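PDB 5FLD: fiber protein from Raptor adenovirus a, which forms the adenovirus fibre, whose trimeric head domain, here with its beta-hairpin deleted, probably binds a host-cell receptor. Local coordinates for residues C106-T111 with Q146-V151; E117-Q122 with L133-S138; L83-L88 with S138-E143. The protein carries 2 engineered substitutions. All coordinates share one frame; numbering follows the deposited sequence.

Contact 1 of 3, residues C106-T111 with Q146-V151; sequences CIFITT and QYMHIV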
loop_
_atom_site.group_PDB
_atom_site.type_symbol
_atom_site.label_atom_id
_atom_site.label_comp_id
_atom_site.label_asym_id
_atom_site.label_seq_id
_atom_site.Cartn_x
_atom_site.Cartn_y
_atom_site.Cartn_z
ATOM N N CYS A 106 10.091 -5.783 -0.395
ATOM C CA CYS A 106 11.426 -5.954 -0.942
ATOM C C CYS A 106 12.294 -6.724 0.003
ATOM O O CYS A 106 12.116 -6.714 1.242
ATOM C CB CYS A 106 12.086 -4.603 -1.202
ATOM S SG CYS A 106 11.133 -3.650 -2.417
ATOM N N ILE A 107 13.277 -7.378 -0.601
ATOM C CA ILE A 107 14.330 -8.014 0.134
ATOM C C ILE A 107 15.622 -7.299 -0.201
ATOM O O ILE A 107 15.968 -7.152 -1.380
ATOM C CB ILE A 107 14.484 -9.523 -0.181
ATOM C CG1 ILE A 107 13.244 -10.350 0.212
ATOM C CG2 ILE A 107 15.679 -10.070 0.555
ATOM C CD1 ILE A 107 13.149 -11.657 -0.538
ATOM N N PHE A 108 16.330 -6.870 0.837
ATOM C CA PHE A 108 17.648 -6.242 0.714
ATOM C C PHE A 108 18.703 -7.179 1.245
ATOM O O PHE A 108 18.686 -7.564 2.411
ATOM C CB PHE A 108 17.749 -4.887 1.436
ATOM C CG PHE A 108 16.785 -3.856 0.920
ATOM C CD1 PHE A 108 17.118 -3.036 -0.127
ATOM C CD2 PHE A 108 15.508 -3.724 1.488
ATOM C CE1 PHE A 108 16.198 -2.110 -0.630
ATOM C CE2 PHE A 108 14.600 -2.800 0.975
ATOM C CZ PHE A 108 14.937 -2.000 -0.068
ATOM N N ILE A 109 19.618 -7.566 0.368
ATOM C CA ILE A 109 20.734 -8.425 0.755
ATOM C C ILE A 109 21.952 -7.537 0.894
ATOM O O ILE A 109 22.382 -6.837 -0.064
ATOM C CB ILE A 109 21.002 -9.503 -0.314
ATOM C CG1 ILE A 109 19.728 -10.314 -0.560
ATOM C CG2 ILE A 109 22.173 -10.379 0.123
ATOM C CD1 ILE A 109 19.904 -11.452 -1.519
ATOM N N THR A 110 22.551 -7.589 2.079
ATOM C CA THR A 110 23.824 -6.927 2.309
ATOM C C THR A 110 24.860 -8.024 2.571
ATOM O O THR A 110 24.514 -9.196 2.598
ATOM C CB THR A 110 23.769 -5.951 3.508
ATOM O OG1 THR A 110 23.580 -6.682 4.725
ATOM C CG2 THR A 110 22.603 -4.961 3.315
ATOM N N THR A 111 26.118 -7.650 2.757
ATOM C CA THR A 111 27.136 -8.665 3.071
ATOM C C THR A 111 26.735 -9.521 4.269
ATOM O O THR A 111 26.836 -10.761 4.223
ATOM C CB THR A 111 28.509 -8.025 3.289
ATOM O OG1 THR A 111 28.871 -7.340 2.094
ATOM C CG2 THR A 111 29.560 -9.113 3.614
ATOM N N GLN A 146 23.911 -5.211 -1.724
ATOM C CA GLN A 146 24.378 -6.150 -2.736
ATOM C C GLN A 146 23.253 -6.372 -3.747
ATOM O O GLN A 146 23.459 -6.175 -4.934
ATOM C CB GLN A 146 24.815 -7.473 -2.107
ATOM C CG GLN A 146 25.935 -7.323 -1.077
ATOM C CD GLN A 146 27.244 -6.810 -1.642
ATOM O OE1 GLN A 146 27.562 -7.042 -2.789
ATOM N NE2 GLN A 146 28.016 -6.127 -0.819
ATOM N N TYR A 147 22.059 -6.713 -3.251
ATOM C CA TYR A 147 20.876 -6.881 -4.099
ATOM C C TYR A 147 19.642 -6.303 -3.417
ATOM O O TYR A 147 19.564 -6.288 -2.192
ATOM C CB TYR A 147 20.602 -8.352 -4.422
ATOM C CG TYR A 147 21.737 -8.947 -5.217
ATOM C CD1 TYR A 147 21.780 -8.808 -6.586
ATOM C CD2 TYR A 147 22.777 -9.579 -4.571
ATOM C CE1 TYR A 147 22.863 -9.283 -7.321
ATOM C CE2 TYR A 147 23.863 -10.079 -5.274
ATOM C CZ TYR A 147 23.911 -9.930 -6.638
ATOM O OH TYR A 147 24.991 -10.426 -7.334
ATOM N N MET A 148 18.716 -5.824 -4.237
ATOM C CA MET A 148 17.349 -5.571 -3.822
ATOM C C MET A 148 16.453 -6.383 -4.727
ATOM O O MET A 148 16.475 -6.177 -5.939
ATOM C CB MET A 148 16.944 -4.088 -3.940
ATOM C CG MET A 148 15.497 -3.856 -3.498
ATOM S SD MET A 148 14.892 -2.172 -3.788
ATOM C CE MET A 148 14.550 -2.190 -5.519
ATOM N N HIS A 149 15.642 -7.264 -4.136
ATOM C CA HIS A 149 14.658 -8.048 -4.863
ATOM C C HIS A 149 13.282 -7.525 -4.579
ATOM O O HIS A 149 12.953 -7.341 -3.424
ATOM C CB HIS A 149 14.686 -9.495 -4.413
ATOM C CG HIS A 149 16.011 -10.153 -4.559
ATOM N ND1 HIS A 149 16.530 -10.510 -5.789
ATOM C CD2 HIS A 149 16.933 -10.527 -3.638
ATOM C CE1 HIS A 149 17.704 -11.090 -5.616
ATOM N NE2 HIS A 149 17.973 -11.121 -4.327
ATOM N N ILE A 150 12.487 -7.285 -5.608
ATOM C CA ILE A 150 11.094 -6.954 -5.401
ATOM C C ILE A 150 10.299 -8.257 -5.329
ATOM O O ILE A 150 10.225 -8.991 -6.311
ATOM C CB ILE A 150 10.527 -6.058 -6.498
ATOM C CG1 ILE A 150 11.349 -4.771 -6.618
ATOM C CG2 ILE A 150 9.013 -5.814 -6.244
ATOM C CD1 ILE A 150 10.827 -3.794 -7.634
ATOM N N VAL A 151 9.739 -8.561 -4.164
ATOM C CA VAL A 151 8.921 -9.766 -3.981
ATOM C C VAL A 151 7.552 -9.580 -4.635
ATOM O O VAL A 151 7.073 -10.446 -5.419
ATOM C CB VAL A 151 8.774 -10.132 -2.492
ATOM C CG1 VAL A 151 7.888 -11.377 -2.339
ATOM C CG2 VAL A 151 10.153 -10.393 -1.878
HETATM O O HOH W 1 27.136 -5.123 1.842
#

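Contact 2 of 3, residues E117-Q122 with L133-S138; sequences ELCMMQ and LVVLRS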
loop_
_atom_site.group_PDB
_atom_site.type_symbol
_atom_site.label_atom_id
_atom_site.label_comp_id
_atom_site.label_asym_id
_atom_site.label_seq_id
_atom_site.Cartn_x
_atom_site.Cartn_y
_atom_site.Cartn_z
ATOM N N GLU A 117 11.307 -6.138 3.953
ATOM C CA GLU A 117 10.666 -4.862 4.363
ATOM C C GLU A 117 9.600 -4.431 3.395
ATOM O O GLU A 117 9.778 -4.497 2.181
ATOM C CB GLU A 117 11.674 -3.700 4.313
ATOM C CG GLU A 117 12.834 -3.792 5.225
ATOM C CD GLU A 117 13.769 -2.626 5.112
ATOM O OE1 GLU A 117 13.449 -1.593 4.479
ATOM O OE2 GLU A 117 14.828 -2.742 5.710
ATOM N N LEU A 118 8.509 -3.878 3.925
ATOM C CA LEU A 118 7.612 -3.071 3.106
ATOM C C LEU A 118 8.240 -1.698 2.897
ATOM O O LEU A 118 8.752 -1.091 3.832
ATOM C CB LEU A 118 6.191 -2.931 3.721
ATOM C CG LEU A 118 5.285 -4.161 3.744
ATOM C CD1 LEU A 118 3.841 -3.766 4.033
ATOM C CD2 LEU A 118 5.315 -4.878 2.425
ATOM N N CYS A 119 8.180 -1.245 1.657
ATOM C CA CYS A 119 8.751 0.026 1.178
ATOM C C CYS A 119 7.753 0.699 0.281
ATOM O O CYS A 119 6.847 0.029 -0.231
ATOM C CB CYS A 119 9.969 -0.233 0.313
ATOM S SG CYS A 119 11.298 -1.101 1.144
ATOM N N MET A 120 7.928 1.983 0.019
ATOM C CA MET A 120 7.137 2.608 -1.029
ATOM C C MET A 120 8.056 2.910 -2.201
ATOM O O MET A 120 9.243 3.193 -2.019
ATOM C CB MET A 120 6.390 3.812 -0.531
ATOM C CG MET A 120 5.263 3.382 0.432
ATOM S SD MET A 120 3.995 4.592 0.667
ATOM C CE MET A 120 3.005 4.189 -0.770
ATOM N N MET A 121 7.510 2.787 -3.403
ATOM C CA MET A 121 8.267 3.026 -4.650
ATOM C C MET A 121 7.503 3.980 -5.535
ATOM O O MET A 121 6.283 3.963 -5.543
ATOM C CB MET A 121 8.422 1.732 -5.414
ATOM C CG MET A 121 9.162 0.670 -4.680
ATOM S SD MET A 121 9.408 -0.676 -5.862
ATOM C CE MET A 121 10.711 -1.396 -4.931
ATOM N N GLN A 122 8.225 4.766 -6.339
ATOM C CA GLN A 122 7.624 5.776 -7.169
ATOM C C GLN A 122 8.534 6.073 -8.339
ATOM O O GLN A 122 9.745 6.160 -8.151
ATOM C CB GLN A 122 7.419 7.057 -6.355
ATOM C CG GLN A 122 6.572 8.071 -7.078
ATOM C CD GLN A 122 6.225 9.258 -6.203
ATOM O OE1 GLN A 122 6.857 9.505 -5.160
ATOM N NE2 GLN A 122 5.207 9.989 -6.613
ATOM N N LEU A 133 13.636 5.541 -10.496
ATOM C CA LEU A 133 12.763 4.798 -9.586
ATOM C C LEU A 133 13.287 5.098 -8.197
ATOM O O LEU A 133 14.457 4.859 -7.898
ATOM C CB LEU A 133 12.782 3.298 -9.877
ATOM C CG LEU A 133 12.003 2.364 -8.932
ATOM C CD1 LEU A 133 10.544 2.761 -8.867
ATOM C CD2 LEU A 133 12.190 0.941 -9.434
ATOM N N VAL A 134 12.436 5.661 -7.335
ATOM C CA VAL A 134 12.793 5.977 -5.967
ATOM C C VAL A 134 12.191 4.940 -5.024
ATOM O O VAL A 134 11.038 4.556 -5.205
ATOM C CB VAL A 134 12.233 7.365 -5.557
ATOM C CG1 VAL A 134 12.683 7.710 -4.134
ATOM C CG2 VAL A 134 12.651 8.413 -6.565
ATOM N N VAL A 135 12.973 4.474 -4.061
ATOM C CA VAL A 135 12.518 3.523 -3.076
ATOM C C VAL A 135 12.638 4.208 -1.731
ATOM O O VAL A 135 13.716 4.630 -1.351
ATOM C CB VAL A 135 13.342 2.228 -3.064
ATOM C CG1 VAL A 135 12.756 1.250 -2.067
ATOM C CG2 VAL A 135 13.420 1.650 -4.463
ATOM N N LEU A 136 11.524 4.302 -0.998
ATOM C CA LEU A 136 11.541 4.923 0.320
ATOM C C LEU A 136 11.363 3.881 1.393
ATOM O O LEU A 136 10.441 3.061 1.332
ATOM C CB LEU A 136 10.447 5.985 0.395
ATOM C CG LEU A 136 10.451 7.065 -0.677
ATOM C CD1 LEU A 136 9.316 8.048 -0.421
ATOM C CD2 LEU A 136 11.779 7.796 -0.694
ATOM N N ARG A 137 12.241 3.911 2.391
ATOM C CA ARG A 137 12.298 2.934 3.444
ATOM C C ARG A 137 12.154 3.609 4.816
ATOM O O ARG A 137 12.217 4.841 4.921
ATOM C CB ARG A 137 13.629 2.188 3.444
ATOM C CG ARG A 137 13.962 1.476 2.147
ATOM C CD ARG A 137 15.327 0.809 2.196
ATOM N NE ARG A 137 15.520 0.019 3.403
ATOM C CZ ARG A 137 16.272 0.370 4.449
ATOM N NH1 ARG A 137 16.965 1.504 4.450
ATOM N NH2 ARG A 137 16.351 -0.432 5.503
ATOM N N SER A 138 11.981 2.794 5.837
ATOM C CA SER A 138 11.795 3.277 7.228
ATOM C C SER A 138 13.106 3.590 7.939
ATOM O O SER A 138 13.192 4.576 8.675
ATOM C CB SER A 138 11.011 2.257 8.062
ATOM O OG SER A 138 10.987 2.587 9.449
HETATM O O HOH W 2 11.222 0.113 4.735
HETATM O O HOH W 3 13.414 -0.002 7.042
#

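Contact 3 of 3, residues L83-L88 with S138-E143; sequences LKDELL and SESKHE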
loop_
_atom_site.group_PDB
_atom_site.type_symbol
_atom_site.label_atom_id
_atom_site.label_comp_id
_atom_site.label_asym_id
_atom_site.label_seq_id
_atom_site.Cartn_x
_atom_site.Cartn_y
_atom_site.Cartn_z
ATOM N N LEU A 83 22.568 1.568 2.171
ATOM C CA LEU A 83 21.170 1.257 2.503
ATOM C C LEU A 83 20.490 2.375 3.309
ATOM O O LEU A 83 20.057 2.186 4.460
ATOM C CB LEU A 83 21.079 -0.078 3.206
ATOM C CG LEU A 83 19.732 -0.763 3.424
ATOM C CD1 LEU A 83 18.869 -0.723 2.164
ATOM C CD2 LEU A 83 19.953 -2.186 3.950
ATOM N N LYS A 84 20.317 3.488 2.621
ATOM C CA LYS A 84 19.710 4.692 3.160
ATOM C C LYS A 84 18.199 4.546 3.194
ATOM O O LYS A 84 17.625 3.612 2.607
ATOM C CB LYS A 84 20.072 5.899 2.308
ATOM C CG LYS A 84 21.537 6.302 2.418
ATOM C CD LYS A 84 21.886 7.503 1.541
ATOM C CE LYS A 84 21.623 7.265 0.060
ATOM N NZ LYS A 84 22.052 5.916 -0.432
ATOM N N ASP A 85 17.540 5.500 3.837
ATOM C CA ASP A 85 16.074 5.471 3.880
ATOM C C ASP A 85 15.405 6.066 2.622
ATOM O O ASP A 85 14.177 5.976 2.448
ATOM C CB ASP A 85 15.571 6.093 5.183
ATOM C CG ASP A 85 15.813 7.572 5.268
ATOM O OD1 ASP A 85 16.160 8.235 4.263
ATOM O OD2 ASP A 85 15.644 8.090 6.396
ATOM N N GLU A 86 16.208 6.596 1.695
ATOM C CA GLU A 86 15.747 6.939 0.368
ATOM C C GLU A 86 16.793 6.400 -0.617
ATOM O O GLU A 86 17.990 6.728 -0.527
ATOM C CB GLU A 86 15.607 8.469 0.195
ATOM C CG GLU A 86 15.243 8.887 -1.224
ATOM C CD GLU A 86 15.396 10.395 -1.492
ATOM O OE1 GLU A 86 14.412 11.123 -1.292
ATOM O OE2 GLU A 86 16.483 10.837 -1.945
ATOM N N LEU A 87 16.344 5.589 -1.560
ATOM C CA LEU A 87 17.226 4.992 -2.555
ATOM C C LEU A 87 16.799 5.451 -3.932
ATOM O O LEU A 87 15.602 5.566 -4.211
ATOM C CB LEU A 87 17.155 3.460 -2.518
ATOM C CG LEU A 87 17.313 2.796 -1.155
ATOM C CD1 LEU A 87 17.096 1.291 -1.263
ATOM C CD2 LEU A 87 18.712 3.095 -0.629
ATOM N N LEU A 88 17.779 5.704 -4.804
ATOM C CA LEU A 88 17.506 6.214 -6.133
ATOM C C LEU A 88 18.125 5.293 -7.182
ATOM O O LEU A 88 19.315 4.980 -7.119
ATOM C CB LEU A 88 18.098 7.615 -6.319
ATOM C CG LEU A 88 17.569 8.636 -5.309
ATOM C CD1 LEU A 88 18.416 9.913 -5.411
ATOM C CD2 LEU A 88 16.121 8.938 -5.513
ATOM N N SER A 138 11.981 2.794 5.837
ATOM C CA SER A 138 11.795 3.277 7.228
ATOM C C SER A 138 13.106 3.590 7.939
ATOM O O SER A 138 13.192 4.576 8.675
ATOM C CB SER A 138 11.011 2.257 8.062
ATOM O OG SER A 138 10.987 2.587 9.449
ATOM N N GLU A 139 14.122 2.738 7.756
ATOM C CA GLU A 139 15.334 2.788 8.592
ATOM C C GLU A 139 16.669 2.722 7.831
ATOM O O GLU A 139 17.014 1.667 7.279
ATOM C CB GLU A 139 15.261 1.629 9.595
ATOM C CG GLU A 139 16.327 1.653 10.682
ATOM C CD GLU A 139 16.388 0.365 11.493
ATOM O OE1 GLU A 139 15.324 -0.259 11.747
ATOM O OE2 GLU A 139 17.519 -0.019 11.880
ATOM N N SER A 140 17.436 3.815 7.856
ATOM C CA SER A 140 18.787 3.858 7.284
ATOM C C SER A 140 19.724 2.907 8.014
ATOM O O SER A 140 19.695 2.813 9.252
ATOM C CB SER A 140 19.413 5.276 7.329
ATOM O OG SER A 140 18.781 6.185 6.435
ATOM N N LYS A 141 20.541 2.202 7.246
ATOM C CA LYS A 141 21.550 1.297 7.781
ATOM C C LYS A 141 22.892 1.659 7.158
ATOM O O LYS A 141 22.959 2.035 5.978
ATOM C CB LYS A 141 21.245 -0.170 7.442
ATOM C CG LYS A 141 19.819 -0.637 7.605
ATOM C CD LYS A 141 19.515 -1.088 9.001
ATOM C CE LYS A 141 18.267 -1.942 8.990
ATOM N NZ LYS A 141 17.971 -2.391 10.366
ATOM N N HIS A 142 23.971 1.523 7.930
ATOM C CA HIS A 142 25.292 1.827 7.403
ATOM C C HIS A 142 25.842 0.520 6.851
ATOM O O HIS A 142 26.763 -0.095 7.406
ATOM C CB HIS A 142 26.209 2.480 8.460
ATOM C CG HIS A 142 27.395 3.184 7.856
ATOM N ND1 HIS A 142 27.263 4.204 6.930
ATOM C CD2 HIS A 142 28.729 2.994 8.015
ATOM C CE1 HIS A 142 28.464 4.616 6.557
ATOM N NE2 HIS A 142 29.370 3.903 7.204
ATOM N N GLU A 143 25.206 0.084 5.765
ATOM C CA GLU A 143 25.555 -1.144 5.073
ATOM C C GLU A 143 25.410 -0.870 3.598
ATOM O O GLU A 143 24.685 0.035 3.198
ATOM C CB GLU A 143 24.618 -2.281 5.478
ATOM C CG GLU A 143 24.766 -2.737 6.926
ATOM C CD GLU A 143 23.829 -3.866 7.280
ATOM O OE1 GLU A 143 24.033 -5.022 6.803
ATOM O OE2 GLU A 143 22.884 -3.645 8.062
HETATM O O HOH W 4 16.563 6.348 8.997
#

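Contact 1 of 3, residues C106-T111 with Q146-V151
Met148 holds its CG opposite the backbone N (chi1 180°), while the ring of Phe108 swings opposite its own carbonyl carbon (chi1 -60°); these turns lay the two side chains alongside each other on one face of the sheet. Met148 SD comes to 3.4 Å from Phe108 CE1, approaching the ring obliquely in a Met-aromatic contact, for which a flexible, polarisable thioether is well suited. On the same face, Cys106 CB lies 4.2 Å from Met148 CG, its small side chain fitting the interior. Strands 102-109 and 147-159 run antiparallel here, and Ile107 and His149 form a hydrogen-bonded pair with N to O distances of 2.8 Å in both directions. On the face that carries Ile107, Ile109, Tyr147 and His149, Ile109 CD1 lies at the edge of the imidazole, 3.4 Å from His149 NE2, while a hydrogen bond between ND1 and Thr72 OG1 would limit the ring's rotation. At the end toward Val151, Ile107 CD1 and Val151 CG2 touch at 3.5 Å. At Ile109 there is a classic beta bulge: two consecutive residues, Gln146 and Tyr147, stand opposite one. Ile109 O accepts from Gln146 N at 2.8 Å and from Tyr147 N at 3.2 Å, and a water joins Gln146 NE2 to Thr111 N.

Contact 2 of 3, residues E117-Q122 with L133-S138
Arg137 meets the carboxylate of Glu117 through NE and NH2, one to each oxygen. The straighter bond runs from Arg137 NH2 to the syn lone pair of Glu117 OE2, 2.8 Å long and 172° at the hydrogen, with the oxygen in the guanidinium plane. Arg137 NE reaches Glu117 OE1, also at 2.8 Å, but this bond is bent and OE1 is tilted out of the guanidinium plane; the two flat groups are turned 33° from each other. A bend at chi3 (48°) folds the long arginine chain back toward the carboxylate, and its CG passes Cys119 SG at 3.8 Å. A water bonded to Glu117 OE1, Leu118 O and Ser138 N braces the acid, while Lys84 O takes Arg137 NH1 and the Phe108 ring makes a cation-pi contact with the guanidinium. The buried arginine is paired with an acid that is itself only partly exposed, which would probably favour the charged forms of both. Beyond the bridge, the antiparallel hairpin of strands 114-125 and 131-136 continues through backbone bonds such as Leu136 N to Met120 O at 2.7 Å. Met121 and Val135 lie side by side with CE and CG2 4.1 Å apart, apolar chains suited to the interior. The hairpin is flanked by strand 102-109 beside 114-125 and by strand 86-90 beside 131-136, while Met120 and Leu136 pack against Leu118 and Leu105 of the third subunit.

Contact 3 of 3, residues L83-L88 with S138-E143
Lys141 N donates to Leu83 O at 2.8 Å, from a position tilted 32° out of the carbonyl plane, and Ser140 CA adds a lesser CA-H...O contact to the same oxygen at 3.5 Å. The amide of the leucine is used as well, since Leu83 N donates to Glu143 O at 2.8 Å. One residue thereby binds the loop at two points on either side of His142.

Its side chain follows the backbone across the contact: Leu83 and Lys141 run alongside each other, with Leu83 CD2 4.0 Å from Lys141 CG. An apolar leucine fits here because its other neighbours include Phe108 and Tyr115, whereas lysine can lend its methylene groups to the packing while its ammonium end leads away to Glu139. A bend at chi2 (-86°) turns the Lys141 chain away from Leu83, and its NZ forms a salt bridge within the loop to Glu139 OE2 at 2.9 Å, though the hydrogen bond in it is weak.

Ser140 serves the other end. Its short side chain brings OG to 3.0 Å from Asp85 N, a weak hydrogen bond whose angle at the hydrogen is only 125°. A water that accepts from Ser140 N, 2.9 Å away, donates in turn to Asp85 OD2, adding a second link between the two residues. The same carboxylate oxygen has a long, weak ion pair with Arg116 of the third subunit. At the far end, the Glu143 carboxylate bonds the Tyr115 hydroxyl and the His113 ring, which ties the loop to strand 114-125 and to the turn that precedes it.

The segment 138-143 has no regular secondary structure and folds through an inverse gamma turn centred on His142, with a weak bond from Glu143 N to Lys141 O; this is a surface loop of an all-beta fibre head, clipped to the residues that lead into strand 86-90.

Overall arrangement
Contacts 1 and 2 lie within one antiparallel sheet of the fibre head, and contact 3 clips a loop to the lead-in of its strand 86-90. Contacts 1 and 2 have centres about 12 Å apart and are joined where strands 102-109 and 114-125 pair, Cys106 O lying 2.9 Å from Glu117 N; Met121 CE also packs 3.4 Å from Cys106 SG. Contact 3 lies about 10 Å from contact 2, centre to centre; the two share Ser138, and Arg137 N is 2.8 Å from Asp85 O. Its link to contact 1 is partly polar, Thr110 OG1 to Glu143 OE1 at 2.7 Å, and partly apolar, through Phe108 against Leu83 and Leu87. Contacts 2 and 3 both meet the third subunit; contact 1 reaches the second through Val151, as contact 2 does through Leu118.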